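Local coordinates for BCL-2 protein (PDB 7JMT) that probably regulates apoptosis as a Bcl-2 family member that binds BH domains, and here holds the inhibitor ABT-737 in its groove, at residues 56-61 against 164-169. Sequence-based numbering, arbitrary orientation.
Sequences LQLVGD and IEFSGR. With N3C (4-{4-[(4'-chlorobiphenyl-2-yl)methyl]piperazin-1-yl}-N-{[4-({(1R)-3-(dimethylamino)-1-[(phenylthio)methyl]propyl}amino)-3-nitrophenyl]sulfonyl}benzamide), chain G.
The F166 ring takes the CD1 methyl of L58 at its edge, close to the ring plane, with CD1 and F166 CD2 3.9 Å apart. In the same ring plane, also at the edge, sits sulfonyl oxygen O29 of the inhibitor; nitro oxygen O33 comes in obliquely, and W109 meets the ring. This is part of the ligand pocket of the Bcl-2 helical bundle, where the short helix 163-167, the last one modelled, packs beside helix 48-65. F166 reaches the ligand because its CG is anti to the backbone N (chi1 -179°), which swings the ring off its own helix. L58 presents its second methyl to the nitro group, CD2 lying 3.3 Å from O33 of the ligand, so its two methyls divide between F166 and the drug.

Further along, the contact turns polar but loose: no hydrogen bond joins the two segments. The Q57 and R169 side chains run antiparallel alongside one another, with amide and guanidinium planes 27° apart, and Q57 OE1 stays 3.9 Å from R169 NH1. R169 also makes a long, weak ion pair with E50. Q57 NE2 comes to 3.5 Å from S167 O without hydrogen-bonding to it, and 3.7 Å from S167 CB. G168 leaves helical geometry with positive phi, and in an ST turn S167 OG accepts the backbone N-H of R169 at 3.0 Å, with a bond angle of 158°.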
loop_
_atom_site.group_PDB
_atom_site.type_symbol
_atom_site.label_atom_id
_atom_site.label_comp_id
_atom_site.label_asym_id
_atom_site.label_seq_id
_atom_site.Cartn_x
_atom_site.Cartn_y
_atom_site.Cartn_z
ATOM N N LEU A 56 -4.920 -0.753 8.990
ATOM C CA LEU A 56 -4.939 0.656 9.448
ATOM C C LEU A 56 -4.476 0.751 10.902
ATOM O O LEU A 56 -3.719 1.672 11.199
ATOM C CB LEU A 56 -6.333 1.251 9.221
ATOM C CG LEU A 56 -6.722 1.535 7.769
ATOM C CD1 LEU A 56 -8.228 1.669 7.626
ATOM C CD2 LEU A 56 -6.040 2.783 7.235
ATOM N N GLN A 57 -4.895 -0.157 11.772
ATOM C CA GLN A 57 -4.462 -0.189 13.190
ATOM C C GLN A 57 -2.969 -0.472 13.266
ATOM O O GLN A 57 -2.282 0.209 14.025
ATOM C CB GLN A 57 -5.216 -1.281 13.942
ATOM C CG GLN A 57 -4.934 -1.356 15.432
ATOM C CD GLN A 57 -5.023 -2.780 15.914
ATOM O OE1 GLN A 57 -6.052 -3.222 16.411
ATOM N NE2 GLN A 57 -3.942 -3.521 15.749
ATOM N N LEU A 58 -2.491 -1.444 12.508
ATOM C CA LEU A 58 -1.070 -1.852 12.535
ATOM C C LEU A 58 -0.180 -0.773 11.915
ATOM O O LEU A 58 0.887 -0.531 12.470
ATOM C CB LEU A 58 -0.940 -3.207 11.838
ATOM C CG LEU A 58 -1.657 -4.385 12.495
ATOM C CD1 LEU A 58 -1.747 -5.565 11.542
ATOM C CD2 LEU A 58 -0.973 -4.788 13.783
ATOM N N VAL A 59 -0.583 -0.158 10.808
ATOM C CA VAL A 59 0.244 0.853 10.088
ATOM C C VAL A 59 0.378 2.085 10.976
ATOM O O VAL A 59 1.432 2.706 10.942
ATOM C CB VAL A 59 -0.285 1.172 8.675
ATOM C CG1 VAL A 59 0.331 2.437 8.101
ATOM C CG2 VAL A 59 -0.069 0.011 7.718
ATOM N N GLY A 60 -0.661 2.452 11.707
ATOM C CA GLY A 60 -0.614 3.588 12.637
ATOM C C GLY A 60 0.339 3.362 13.785
ATOM O O GLY A 60 1.055 4.299 14.137
ATOM N N ASP A 61 0.340 2.174 14.366
ATOM C CA ASP A 61 1.269 1.815 15.460
ATOM C C ASP A 61 2.679 1.839 14.887
ATOM O O ASP A 61 3.595 2.238 15.609
ATOM C CB ASP A 61 0.873 0.491 16.107
ATOM C CG ASP A 61 -0.383 0.551 16.957
ATOM O OD1 ASP A 61 -0.970 1.639 17.061
ATOM O OD2 ASP A 61 -0.761 -0.493 17.506
ATOM N N ILE A 164 -5.898 -10.191 10.478
ATOM C CA ILE A 164 -7.016 -9.988 11.443
ATOM C C ILE A 164 -6.669 -10.585 12.810
ATOM O O ILE A 164 -7.134 -10.049 13.799
ATOM C CB ILE A 164 -8.373 -10.471 10.892
ATOM C CG1 ILE A 164 -8.760 -9.768 9.587
ATOM C CG2 ILE A 164 -9.464 -10.314 11.941
ATOM C CD1 ILE A 164 -9.720 -10.549 8.725
ATOM N N GLU A 165 -5.984 -11.713 12.871
ATOM C CA GLU A 165 -5.627 -12.373 14.152
ATOM C C GLU A 165 -4.328 -11.759 14.653
ATOM O O GLU A 165 -4.156 -11.675 15.864
ATOM C CB GLU A 165 -5.500 -13.882 13.985
ATOM C CG GLU A 165 -5.310 -14.623 15.294
ATOM C CD GLU A 165 -5.363 -16.135 15.188
ATOM O OE1 GLU A 165 -5.388 -16.650 14.055
ATOM O OE2 GLU A 165 -5.383 -16.793 16.244
ATOM N N PHE A 166 -3.457 -11.344 13.747
ATOM C CA PHE A 166 -2.175 -10.723 14.123
ATOM C C PHE A 166 -2.469 -9.424 14.871
ATOM O O PHE A 166 -1.867 -9.203 15.920
ATOM C CB PHE A 166 -1.330 -10.567 12.863
ATOM C CG PHE A 166 0.036 -9.974 13.034
ATOM C CD1 PHE A 166 1.033 -10.683 13.673
ATOM C CD2 PHE A 166 0.332 -8.734 12.501
ATOM C CE1 PHE A 166 2.297 -10.145 13.810
ATOM C CE2 PHE A 166 1.597 -8.200 12.634
ATOM C CZ PHE A 166 2.571 -8.908 13.289
ATOM N N SER A 167 -3.429 -8.650 14.402
ATOM C CA SER A 167 -3.845 -7.366 15.012
ATOM C C SER A 167 -4.405 -7.563 16.417
ATOM O O SER A 167 -4.150 -6.719 17.236
ATOM C CB SER A 167 -4.863 -6.717 14.164
ATOM O OG SER A 167 -6.124 -7.265 14.480
ATOM N N GLY A 168 -5.144 -8.631 16.665
ATOM C CA GLY A 168 -5.801 -8.855 17.958
ATOM C C GLY A 168 -7.253 -8.451 17.966
ATOM O O GLY A 168 -7.830 -8.375 19.059
ATOM N N ARG A 169 -7.799 -8.171 16.788
ATOM C CA ARG A 169 -9.232 -7.928 16.526
ATOM C C ARG A 169 -9.814 -9.161 15.836
ATOM O O ARG A 169 -10.768 -9.722 16.392
ATOM C CB ARG A 169 -9.390 -6.646 15.705
ATOM C CG ARG A 169 -9.465 -6.825 14.197
ATOM C CD ARG A 169 -9.300 -5.483 13.511
ATOM N NE ARG A 169 -10.345 -4.546 13.899
ATOM C CZ ARG A 169 -10.218 -3.230 14.091
ATOM N NH1 ARG A 169 -9.061 -2.599 13.955
ATOM N NH2 ARG A 169 -11.287 -2.532 14.432
HETATM O O34 N3C G . 2.230 -3.813 15.105
HETATM N N33 N3C G . 2.740 -4.916 14.851
HETATM O O33 N3C G . 2.161 -5.676 14.115
HETATM C C33 N3C G . 3.961 -5.389 15.362
HETATM C C32 N3C G . 4.420 -4.996 16.599
HETATM N N35 N3C G . 3.713 -4.069 17.269
HETATM C C36 N3C G . 4.214 -3.326 18.401
HETATM C C41 N3C G . 5.238 -2.240 18.013
HETATM S S42 N3C G . 4.811 -1.215 16.618
HETATM C C43 N3C G . 5.117 -2.009 15.153
HETATM C C48 N3C G . 6.233 -2.777 15.028
HETATM C C47 N3C G . 6.515 -3.430 13.846
HETATM C C46 N3C G . 5.659 -3.341 12.764
HETATM C C45 N3C G . 4.512 -2.578 12.895
HETATM C C44 N3C G . 4.252 -1.913 14.085
HETATM C C37 N3C G . 2.953 -2.783 19.081
HETATM C C38 N3C G . 3.223 -2.633 20.582
HETATM N N39 N3C G . 1.971 -2.668 21.367
HETATM C C40 N3C G . 1.634 -4.087 21.650
HETATM C C39 N3C G . 2.150 -1.876 22.617
HETATM C C31 N3C G . 5.619 -5.514 17.084
HETATM C C30 N3C G . 6.333 -6.438 16.337
HETATM C C34 N3C G . 4.677 -6.313 14.609
HETATM C C29 N3C G . 5.860 -6.837 15.090
HETATM S S28 N3C G . 6.658 -7.915 14.231
HETATM O O28 N3C G . 7.448 -8.706 15.149
HETATM O O29 N3C G . 5.794 -8.831 13.503
HETATM N N27 N3C G . 7.490 -7.061 13.307
HETATM C C26 N3C G . 8.477 -6.302 13.794
HETATM O O26 N3C G . 8.825 -6.251 14.967
HETATM C C23 N3C G . 9.137 -5.399 12.823
HETATM C C22 N3C G . 9.896 -4.381 13.337
HETATM C C21 N3C G . 10.491 -3.453 12.494
HETATM C C24 N3C G . 8.874 -5.456 11.459
HETATM C C25 N3C G . 9.480 -4.514 10.617
HETATM C C20 N3C G . 10.314 -3.513 11.122
HETATM N N17 N3C G . 10.906 -2.547 10.302
HETATM C C16 N3C G . 11.832 -1.599 10.935
HETATM C C15 N3C G . 12.616 -0.784 9.910
HETATM C C18 N3C G . 10.528 -2.468 8.895
HETATM C C19 N3C G . 11.535 -1.732 8.056
HETATM N N14 N3C G . 11.838 -0.457 8.715
HETATM C C13 N3C G . 12.696 0.461 7.962
HETATM C C12 N3C G . 12.789 0.224 6.478
HETATM C C11 N3C G . 13.823 -0.572 6.007
HETATM C C10 N3C G . 13.986 -0.836 4.657
HETATM C C9 N3C G . 13.102 -0.288 3.751
HETATM C C8 N3C G . 12.063 0.504 4.210
HETATM C C7 N3C G . 11.906 0.773 5.577
HETATM C C4 N3C G . 10.835 1.587 5.927
HETATM C C3 N3C G . 10.970 2.948 6.173
HETATM C C2 N3C G . 9.845 3.707 6.450
HETATM C C5 N3C G . 9.583 1.012 5.932
HETATM C C6 N3C G . 8.471 1.768 6.223
HETATM C C1 N3C G . 8.610 3.100 6.483
HETATM CL CL1 N3C G . 7.132 3.999 6.844
#